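Local coordinates for protein Myo-inositol dehydrogenase (Corynebacterium glutamicum, PDB 3EUW) that probably oxidises myo-inositol at its 2-position with NAD+ as hydride acceptor, as a tetrameric member of the Gfo/Idh/MocA oxidoreductase family, at residues R126-F131 with L279-A284; V150-D155 with D238-A243; H177-A182 with I225-S230. All blocks are in the same frame, centred on the assembly; numbering follows the deposited sequence.

Contact 1. Residues R126-F131 with L279-A284; sequences RFDPSF and LERYDA
Arg-281 grips the carboxylate of Asp-128 end-on, NH1 bonding OD1 at 2.8 Å and NH2 bonding OD2 at 3.1 Å in a two-pronged salt bridge. Both bonds are nearly straight and keep to the guanidinium plane, yet they reach the acid from above its own plane, because the two flat groups are turned 49° apart. A bend at chi2 (58°) swings the arginine chain across to the acid. Asp-128 is also an N-cap: OD2 accepts from Phe-131 N at 3.1 Å, and this donor and Arg-281 NH2 come from opposite faces of the carboxylate. One acid caps a helix and holds an arginine; the positive end of the helix dipole, with Arg-281, probably favours its anionic form. A water gives a further bond to OD1 and a weak one to Arg-281 O. At the exposed side, Ala-284 CB rests on the Pro-129 ring, 4.0 Å from CD. Deeper in, Tyr-282 OH meets the edge of the Phe-131 ring at CE2, 3.3 Å away, and is probably hydrogen-bonded to the Gln-239 side chain. The contact joins the start of helix 129-139 to the junction of helices 278-281 and 283-299, Phe-131 also touching Met-181 of helix 169-185.

Contact 2. Residues V150-D155 with D238-A243; sequences VIISRD and DQRLEA
Val-150 and Glu-242 form an antiparallel hydrogen-bonded pair, their two N-to-O bonds both 2.8 Å long. In the next such pair Ile-152 N to Arg-240 O and Arg-240 N to Ile-152 O are both 3.0 Å, and Arg-154 N reaches Asp-238 O, while the return bond from Asp-238 N is weak. Between these pairs CA-H groups also lean on carbonyls, most closely Ser-153 CA on Asp-238 O at 3.1 Å. Charge gathers on the face that carries Ile-152. Arg-240 holds Asp-238 side-on within its own strand, NE to OD1 at 2.9 Å and NH2 to OD2 at 3.0 Å, both on syn lone pairs. Arg-154 NH1 reaches Asp-238 OD2 at 3.2 Å, less straight (136°), approaching nearly along the C-O axis, so OD2 is shared by two arginines and takes a third bond from Tyr-235 OH. Ile-152 lays its methyls against these charged groups: CG2 sits over the centre of the Arg-154 guanidinium and near Arg-240 NH2, while CD1 lies against a face of the Arg-240 group. This face meets the third subunit, where Glu-242 of that chain salt-bridges both arginines and Gln-148 of that chain bonds Arg-154. On the other face the apolar pair Ile-151 CG1 and Leu-241 CG, 4.2 Å apart, lies against helices 169-185 and 129-139, while strand 224-230 continues the sheet beyond 150-154.

Contact 3. Residues H177-A182 with I225-S230; sequences HDLDMA and INIVNS
Asp-178, whose OD1 is hydrogen-bonded to Ser-153 OG of the adjacent strand, rests its CB on Ile-227 and so turns its side chain onto the strand. This is helix-on-sheet packing in the alpha/beta C-terminal domain of the Gfo/Idh/MocA family: helix 177-182 lies over strand 225-230 with the axes 9.6 Å apart and running nearly antiparallel, at 160°. Ile-227 carries the largest share of the contact. Its CG2 presses on Asp-178 CB at 3.6 Å, and its straight outer chain (chi2 172°) carries CD1 to the helix backbone, 3.6 Å from Asp-178 O. Ile-227 CD1 also touches Leu-179 CD2, 3.9 Å away, where the two side chains cross at about a right angle. Leu-179 itself starts out away from the strand and bends back only at its end, which also rests on helix 307-326. Further along the strand, the Asn-229 amide and the Asp-178 carboxylate approach from opposite directions, their planes 44° apart. Through Ser-153 the buried acid thus has a polar partner in the sheet despite its largely apolar footing. Residues in between, such as Val-228 and Asn-226, point to the opposite face of the sheet, where they pack against the third subunit. The far end of the contact is the simplest: one turn after Asp-178, Ala-182 puts its CB against Ile-225 CG2 at 3.7 Å.

How the contacts relate
From the N terminus the chain first runs through the parallel Rossmann sheet, then enters helix 129-139 through 126-131. Contact 1 closes the longest loop, since its partner 279-284 arrives only after all but the last strand of the mixed sheet; it joins helix 129-139 to the junction of helices 278-281 and 283-299. Inside that loop lies contact 2, joining strands 146-154 and 238-245, and within contact 2 in turn lies contact 3, which sets helix 169-185 on strand 224-230. The three are therefore concentric and none crosses another. Arg-126 salt-bridges Asp-180, linking contacts 1 and 3, while Phe-131 packs on Leu-241 of contact 2. Contacts 2 and 3 build on neighbouring strands of one sheet.

Contact 1. Residues R126-F131 with L279-A284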
loop_
_atom_site.group_PDB
_atom_site.type_symbol
_atom_site.label_atom_id
_atom_site.label_comp_id
_atom_site.label_asym_id
_atom_site.label_seq_id
_atom_site.Cartn_x
_atom_site.Cartn_y
_atom_site.Cartn_z
ATOM N N ARG A 126 19.603 4.974 -14.238
ATOM C CA ARG A 126 18.793 5.784 -15.152
ATOM C C ARG A 126 17.918 4.872 -16.002
ATOM O O ARG A 126 16.872 5.288 -16.495
ATOM C CB ARG A 126 19.668 6.594 -16.116
ATOM C CG ARG A 126 20.605 7.587 -15.474
ATOM C CD ARG A 126 21.031 8.607 -16.511
ATOM N NE ARG A 126 21.941 9.604 -15.965
ATOM C CZ ARG A 126 22.232 10.754 -16.564
ATOM N NH1 ARG A 126 21.686 11.056 -17.740
ATOM N NH2 ARG A 126 23.040 11.617 -15.973
ATOM N N PHE A 127 18.354 3.623 -16.158
ATOM C CA PHE A 127 17.635 2.669 -16.992
ATOM C C PHE A 127 16.618 1.826 -16.249
ATOM O O PHE A 127 16.004 0.926 -16.820
ATOM C CB PHE A 127 18.650 1.804 -17.749
ATOM C CG PHE A 127 19.573 2.608 -18.627
ATOM C CD1 PHE A 127 19.199 2.954 -19.928
ATOM C CD2 PHE A 127 20.775 3.097 -18.123
ATOM C CE1 PHE A 127 20.008 3.778 -20.707
ATOM C CE2 PHE A 127 21.594 3.925 -18.894
ATOM C CZ PHE A 127 21.211 4.267 -20.186
ATOM N N ASP A 128 16.433 2.126 -14.969
ATOM C CA ASP A 128 15.437 1.420 -14.174
ATOM C C ASP A 128 14.061 1.864 -14.678
ATOM O O ASP A 128 13.798 3.064 -14.779
ATOM C CB ASP A 128 15.555 1.789 -12.699
ATOM C CG ASP A 128 14.488 1.112 -11.856
ATOM O OD1 ASP A 128 14.449 -0.134 -11.869
ATOM O OD2 ASP A 128 13.697 1.817 -11.196
ATOM N N PRO A 129 13.170 0.911 -14.998
ATOM C CA PRO A 129 11.842 1.305 -15.490
ATOM C C PRO A 129 11.146 2.356 -14.617
ATOM O O PRO A 129 10.687 3.382 -15.128
ATOM C CB PRO A 129 11.072 -0.025 -15.546
ATOM C CG PRO A 129 12.155 -1.016 -15.885
ATOM C CD PRO A 129 13.338 -0.555 -15.020
ATOM N N SER A 130 11.089 2.109 -13.306
ATOM C CA SER A 130 10.439 3.044 -12.383
ATOM C C SER A 130 11.114 4.415 -12.396
ATOM O O SER A 130 10.473 5.422 -12.663
ATOM C CB SER A 130 10.429 2.481 -10.954
ATOM O OG SER A 130 9.775 1.221 -10.901
ATOM N N PHE A 131 12.412 4.457 -12.113
ATOM C CA PHE A 131 13.118 5.735 -12.118
ATOM C C PHE A 131 13.066 6.426 -13.498
ATOM O O PHE A 131 12.915 7.645 -13.584
ATOM C CB PHE A 131 14.580 5.550 -11.710
ATOM C CG PHE A 131 14.777 5.019 -10.313
ATOM C CD1 PHE A 131 13.857 5.287 -9.301
ATOM C CD2 PHE A 131 15.894 4.244 -10.016
ATOM C CE1 PHE A 131 14.042 4.782 -8.015
ATOM C CE2 PHE A 131 16.097 3.734 -8.744
ATOM C CZ PHE A 131 15.170 3.998 -7.733
ATOM N N LEU A 279 22.220 -6.582 -8.189
ATOM C CA LEU A 279 22.025 -7.312 -9.438
ATOM C C LEU A 279 20.570 -7.721 -9.625
ATOM O O LEU A 279 20.079 -7.779 -10.747
ATOM C CB LEU A 279 22.941 -8.544 -9.484
ATOM C CG LEU A 279 22.611 -9.756 -8.604
ATOM C CD1 LEU A 279 21.620 -10.649 -9.341
ATOM C CD2 LEU A 279 23.885 -10.544 -8.289
ATOM N N GLU A 280 19.878 -7.991 -8.527
ATOM C CA GLU A 280 18.477 -8.379 -8.606
ATOM C C GLU A 280 17.558 -7.169 -8.757
ATOM O O GLU A 280 16.627 -7.175 -9.568
ATOM C CB GLU A 280 18.054 -9.141 -7.351
ATOM C CG GLU A 280 18.788 -10.432 -7.080
ATOM C CD GLU A 280 18.193 -11.165 -5.884
ATOM O OE1 GLU A 280 18.178 -10.582 -4.772
ATOM O OE2 GLU A 280 17.731 -12.316 -6.058
ATOM N N ARG A 281 17.804 -6.143 -7.955
ATOM C CA ARG A 281 16.984 -4.942 -8.004
ATOM C C ARG A 281 17.055 -4.312 -9.383
ATOM O O ARG A 281 16.050 -3.865 -9.919
ATOM C CB ARG A 281 17.455 -3.927 -6.956
ATOM C CG ARG A 281 16.773 -2.567 -7.076
ATOM C CD ARG A 281 15.249 -2.677 -6.951
ATOM N NE ARG A 281 14.606 -1.396 -7.200
ATOM C CZ ARG A 281 14.498 -0.826 -8.398
ATOM N NH1 ARG A 281 14.985 -1.424 -9.481
ATOM N NH2 ARG A 281 13.913 0.353 -8.516
ATOM N N TYR A 282 18.248 -4.307 -9.967
ATOM C CA TYR A 282 18.438 -3.690 -11.264
ATOM C C TYR A 282 18.552 -4.622 -12.463
ATOM O O TYR A 282 19.169 -4.277 -13.468
ATOM C CB TYR A 282 19.642 -2.744 -11.190
ATOM C CG TYR A 282 19.342 -1.559 -10.303
ATOM C CD1 TYR A 282 18.250 -0.733 -10.572
ATOM C CD2 TYR A 282 20.105 -1.294 -9.163
ATOM C CE1 TYR A 282 17.918 0.322 -9.733
ATOM C CE2 TYR A 282 19.785 -0.236 -8.311
ATOM C CZ TYR A 282 18.690 0.566 -8.602
ATOM O OH TYR A 282 18.366 1.599 -7.761
ATOM N N ASP A 283 17.919 -5.786 -12.370
ATOM C CA ASP A 283 17.967 -6.741 -13.465
ATOM C C ASP A 283 17.520 -6.065 -14.758
ATOM O O ASP A 283 18.262 -6.026 -15.736
ATOM C CB ASP A 283 17.074 -7.949 -13.171
ATOM C CG ASP A 283 17.195 -9.027 -14.230
ATOM O OD1 ASP A 283 17.665 -10.140 -13.906
ATOM O OD2 ASP A 283 16.834 -8.756 -15.392
ATOM N N ALA A 284 16.310 -5.517 -14.760
ATOM C CA ALA A 284 15.795 -4.849 -15.950
ATOM C C ALA A 284 16.686 -3.691 -16.397
ATOM O O ALA A 284 16.923 -3.505 -17.594
ATOM C CB ALA A 284 14.369 -4.346 -15.697
HETATM O O HOH W 1 15.881 -2.365 -12.939
#

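Contact 2. Residues V150-D155 with D238-A243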
loop_
_atom_site.group_PDB
_atom_site.type_symbol
_atom_site.label_atom_id
_atom_site.label_comp_id
_atom_site.label_asym_id
_atom_site.label_seq_id
_atom_site.Cartn_x
_atom_site.Cartn_y
_atom_site.Cartn_z
ATOM N N VAL A 150 13.978 13.918 -3.683
ATOM C CA VAL A 150 14.450 13.258 -2.477
ATOM C C VAL A 150 14.842 11.832 -2.788
ATOM O O VAL A 150 14.035 11.042 -3.264
ATOM C CB VAL A 150 13.371 13.271 -1.395
ATOM C CG1 VAL A 150 13.909 12.644 -0.120
ATOM C CG2 VAL A 150 12.916 14.707 -1.141
ATOM N N ILE A 151 16.103 11.517 -2.524
ATOM C CA ILE A 151 16.630 10.195 -2.810
ATOM C C ILE A 151 17.122 9.523 -1.547
ATOM O O ILE A 151 17.844 10.119 -0.753
ATOM C CB ILE A 151 17.779 10.300 -3.836
ATOM C CG1 ILE A 151 17.269 11.038 -5.082
ATOM C CG2 ILE A 151 18.291 8.913 -4.205
ATOM C CD1 ILE A 151 18.323 11.307 -6.163
ATOM N N ILE A 152 16.705 8.279 -1.350
ATOM C CA ILE A 152 17.119 7.530 -0.176
ATOM C C ILE A 152 17.685 6.201 -0.610
ATOM O O ILE A 152 16.962 5.311 -1.082
ATOM C CB ILE A 152 15.946 7.294 0.792
ATOM C CG1 ILE A 152 15.406 8.644 1.276
ATOM C CG2 ILE A 152 16.406 6.423 1.968
ATOM C CD1 ILE A 152 14.200 8.557 2.205
ATOM N N SER A 153 18.999 6.086 -0.462
ATOM C CA SER A 153 19.720 4.885 -0.809
ATOM C C SER A 153 20.459 4.352 0.418
ATOM O O SER A 153 21.235 5.065 1.065
ATOM C CB SER A 153 20.730 5.188 -1.916
ATOM O OG SER A 153 20.094 5.697 -3.078
ATOM N N ARG A 154 20.201 3.098 0.745
ATOM C CA ARG A 154 20.875 2.477 1.869
ATOM C C ARG A 154 21.331 1.082 1.470
ATOM O O ARG A 154 20.524 0.243 1.063
ATOM C CB ARG A 154 19.942 2.406 3.081
ATOM C CG ARG A 154 19.475 3.769 3.568
ATOM C CD ARG A 154 18.425 3.617 4.677
ATOM N NE ARG A 154 18.127 4.875 5.350
ATOM C CZ ARG A 154 16.903 5.302 5.640
ATOM N NH1 ARG A 154 15.833 4.571 5.322
ATOM N NH2 ARG A 154 16.749 6.472 6.233
ATOM N N ASP A 155 22.633 0.844 1.556
ATOM C CA ASP A 155 23.155 -0.464 1.218
ATOM C C ASP A 155 22.807 -1.421 2.351
ATOM O O ASP A 155 22.691 -1.008 3.509
ATOM C CB ASP A 155 24.674 -0.425 1.052
ATOM C CG ASP A 155 25.103 0.238 -0.228
ATOM O OD1 ASP A 155 24.230 0.642 -1.028
ATOM O OD2 ASP A 155 26.330 0.345 -0.434
ATOM N N ASP A 238 17.594 -0.499 0.044
ATOM C CA ASP A 238 16.669 0.638 -0.016
ATOM C C ASP A 238 17.008 1.604 -1.147
ATOM O O ASP A 238 18.040 2.264 -1.115
ATOM C CB ASP A 238 16.685 1.362 1.336
ATOM C CG ASP A 238 15.454 2.225 1.563
ATOM O OD1 ASP A 238 14.643 2.384 0.625
ATOM O OD2 ASP A 238 15.306 2.752 2.686
ATOM N N GLN A 239 16.133 1.686 -2.144
ATOM C CA GLN A 239 16.368 2.563 -3.287
ATOM C C GLN A 239 15.102 3.326 -3.632
ATOM O O GLN A 239 14.413 2.981 -4.591
ATOM C CB GLN A 239 16.789 1.740 -4.511
ATOM C CG GLN A 239 18.074 0.931 -4.347
ATOM C CD GLN A 239 19.324 1.791 -4.403
ATOM O OE1 GLN A 239 19.851 2.215 -3.374
ATOM N NE2 GLN A 239 19.798 2.066 -5.615
ATOM N N ARG A 240 14.797 4.358 -2.857
ATOM C CA ARG A 240 13.605 5.143 -3.092
ATOM C C ARG A 240 13.935 6.495 -3.696
ATOM O O ARG A 240 15.030 7.037 -3.498
ATOM C CB ARG A 240 12.828 5.324 -1.784
ATOM C CG ARG A 240 12.113 4.065 -1.310
ATOM C CD ARG A 240 11.471 4.290 0.057
ATOM N NE ARG A 240 12.467 4.304 1.122
ATOM C CZ ARG A 240 12.417 5.088 2.198
ATOM N NH1 ARG A 240 11.416 5.949 2.348
ATOM N NH2 ARG A 240 13.348 4.989 3.145
ATOM N N LEU A 241 12.982 7.030 -4.443
ATOM C CA LEU A 241 13.158 8.318 -5.075
ATOM C C LEU A 241 11.814 9.023 -5.132
ATOM O O LEU A 241 10.796 8.419 -5.470
ATOM C CB LEU A 241 13.730 8.153 -6.485
ATOM C CG LEU A 241 14.025 9.459 -7.229
ATOM C CD1 LEU A 241 15.107 9.224 -8.271
ATOM C CD2 LEU A 241 12.760 9.995 -7.864
ATOM N N GLU A 242 11.828 10.306 -4.809
ATOM C CA GLU A 242 10.621 11.102 -4.808
ATOM C C GLU A 242 10.874 12.424 -5.533
ATOM O O GLU A 242 11.832 13.132 -5.222
ATOM C CB GLU A 242 10.211 11.366 -3.355
ATOM C CG GLU A 242 9.000 12.247 -3.169
ATOM C CD GLU A 242 8.768 12.619 -1.705
ATOM O OE1 GLU A 242 8.954 11.760 -0.815
ATOM O OE2 GLU A 242 8.391 13.771 -1.440
ATOM N N ALA A 243 10.025 12.740 -6.504
ATOM C CA ALA A 243 10.115 13.996 -7.240
ATOM C C ALA A 243 8.862 14.813 -6.895
ATOM O O ALA A 243 7.729 14.378 -7.129
ATOM C CB ALA A 243 10.175 13.736 -8.738
HETATM O O HOH W 2 17.499 5.419 -4.553
#

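Contact 3. Residues H177-A182 with I225-S230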
loop_
_atom_site.group_PDB
_atom_site.type_symbol
_atom_site.label_atom_id
_atom_site.label_comp_id
_atom_site.label_asym_id
_atom_site.label_seq_id
_atom_site.Cartn_x
_atom_site.Cartn_y
_atom_site.Cartn_z
ATOM N N HIS A 177 26.304 7.460 -7.436
ATOM C CA HIS A 177 25.157 7.019 -8.225
ATOM C C HIS A 177 23.964 7.972 -8.018
ATOM O O HIS A 177 23.239 8.302 -8.962
ATOM C CB HIS A 177 24.741 5.589 -7.859
ATOM C CG HIS A 177 25.502 4.522 -8.588
ATOM N ND1 HIS A 177 26.480 3.755 -7.988
ATOM C CD2 HIS A 177 25.392 4.062 -9.857
ATOM C CE1 HIS A 177 26.934 2.867 -8.854
ATOM N NE2 HIS A 177 26.290 3.032 -9.995
ATOM N N ASP A 178 23.760 8.411 -6.784
ATOM C CA ASP A 178 22.664 9.322 -6.477
ATOM C C ASP A 178 22.926 10.712 -7.056
ATOM O O ASP A 178 22.001 11.432 -7.417
ATOM C CB ASP A 178 22.484 9.435 -4.963
ATOM C CG ASP A 178 22.209 8.097 -4.306
ATOM O OD1 ASP A 178 21.239 7.419 -4.696
ATOM O OD2 ASP A 178 22.960 7.726 -3.385
ATOM N N LEU A 179 24.192 11.099 -7.117
ATOM C CA LEU A 179 24.556 12.394 -7.665
ATOM C C LEU A 179 24.265 12.416 -9.159
ATOM O O LEU A 179 23.857 13.440 -9.707
ATOM C CB LEU A 179 26.033 12.677 -7.407
ATOM C CG LEU A 179 26.309 12.900 -5.917
ATOM C CD1 LEU A 179 27.806 12.894 -5.677
ATOM C CD2 LEU A 179 25.667 14.239 -5.457
ATOM N N ASP A 180 24.469 11.283 -9.822
ATOM C CA ASP A 180 24.194 11.219 -11.248
ATOM C C ASP A 180 22.684 11.215 -11.477
ATOM O O ASP A 180 22.186 11.852 -12.406
ATOM C CB ASP A 180 24.795 9.967 -11.891
ATOM C CG ASP A 180 24.419 9.845 -13.361
ATOM O OD1 ASP A 180 24.980 10.610 -14.172
ATOM O OD2 ASP A 180 23.554 9.006 -13.706
HETATM N N MSE A 181 21.960 10.487 -10.637
HETATM C CA MSE A 181 20.508 10.415 -10.763
HETATM C C MSE A 181 19.975 11.841 -10.618
HETATM O O MSE A 181 19.051 12.263 -11.318
HETATM C CB MSE A 181 19.944 9.504 -9.674
HETATM C CG MSE A 181 18.432 9.533 -9.530
HETATM SE SE MSE A 181 17.681 8.700 -11.112
HETATM C CE MSE A 181 18.405 6.896 -11.046
ATOM N N ALA A 182 20.591 12.587 -9.717
ATOM C CA ALA A 182 20.193 13.954 -9.496
ATOM C C ALA A 182 20.352 14.769 -10.792
ATOM O O ALA A 182 19.439 15.492 -11.172
ATOM C CB ALA A 182 21.015 14.555 -8.379
ATOM N N ILE A 225 17.830 19.224 -4.301
ATOM C CA ILE A 225 17.967 17.784 -4.409
ATOM C C ILE A 225 18.530 17.316 -3.066
ATOM O O ILE A 225 19.599 17.760 -2.642
ATOM C CB ILE A 225 18.932 17.383 -5.538
ATOM C CG1 ILE A 225 18.403 17.863 -6.899
ATOM C CG2 ILE A 225 19.068 15.878 -5.571
ATOM C CD1 ILE A 225 18.655 19.314 -7.179
ATOM N N ASN A 226 17.808 16.424 -2.401
ATOM C CA ASN A 226 18.217 15.934 -1.087
ATOM C C ASN A 226 18.479 14.425 -1.127
ATOM O O ASN A 226 17.590 13.623 -1.415
ATOM C CB ASN A 226 17.124 16.292 -0.075
ATOM C CG ASN A 226 17.502 15.954 1.348
ATOM O OD1 ASN A 226 18.509 16.421 1.870
ATOM N ND2 ASN A 226 16.682 15.138 1.983
ATOM N N ILE A 227 19.720 14.048 -0.841
ATOM C CA ILE A 227 20.129 12.656 -0.871
ATOM C C ILE A 227 20.490 12.111 0.503
ATOM O O ILE A 227 21.280 12.721 1.233
ATOM C CB ILE A 227 21.355 12.474 -1.802
ATOM C CG1 ILE A 227 21.015 12.984 -3.207
ATOM C CG2 ILE A 227 21.766 11.010 -1.856
ATOM C CD1 ILE A 227 22.217 13.039 -4.147
ATOM N N VAL A 228 19.900 10.964 0.842
ATOM C CA VAL A 228 20.144 10.287 2.111
ATOM C C VAL A 228 20.785 8.909 1.868
ATOM O O VAL A 228 20.235 8.068 1.151
ATOM C CB VAL A 228 18.830 10.103 2.923
ATOM C CG1 VAL A 228 19.127 9.378 4.242
ATOM C CG2 VAL A 228 18.174 11.473 3.206
ATOM N N ASN A 229 21.953 8.693 2.462
ATOM C CA ASN A 229 22.668 7.428 2.311
ATOM C C ASN A 229 22.990 6.787 3.665
ATOM O O ASN A 229 23.151 7.483 4.681
ATOM C CB ASN A 229 24.009 7.633 1.600
ATOM C CG ASN A 229 23.880 7.878 0.107
ATOM O OD1 ASN A 229 22.834 7.647 -0.525
ATOM N ND2 ASN A 229 24.977 8.333 -0.475
ATOM N N SER A 230 23.073 5.461 3.671
ATOM C CA SER A 230 23.475 4.712 4.855
ATOM C C SER A 230 24.161 3.471 4.356
ATOM O O SER A 230 23.775 2.927 3.331
ATOM C CB SER A 230 22.314 4.286 5.733
ATOM O OG SER A 230 22.840 3.478 6.771
#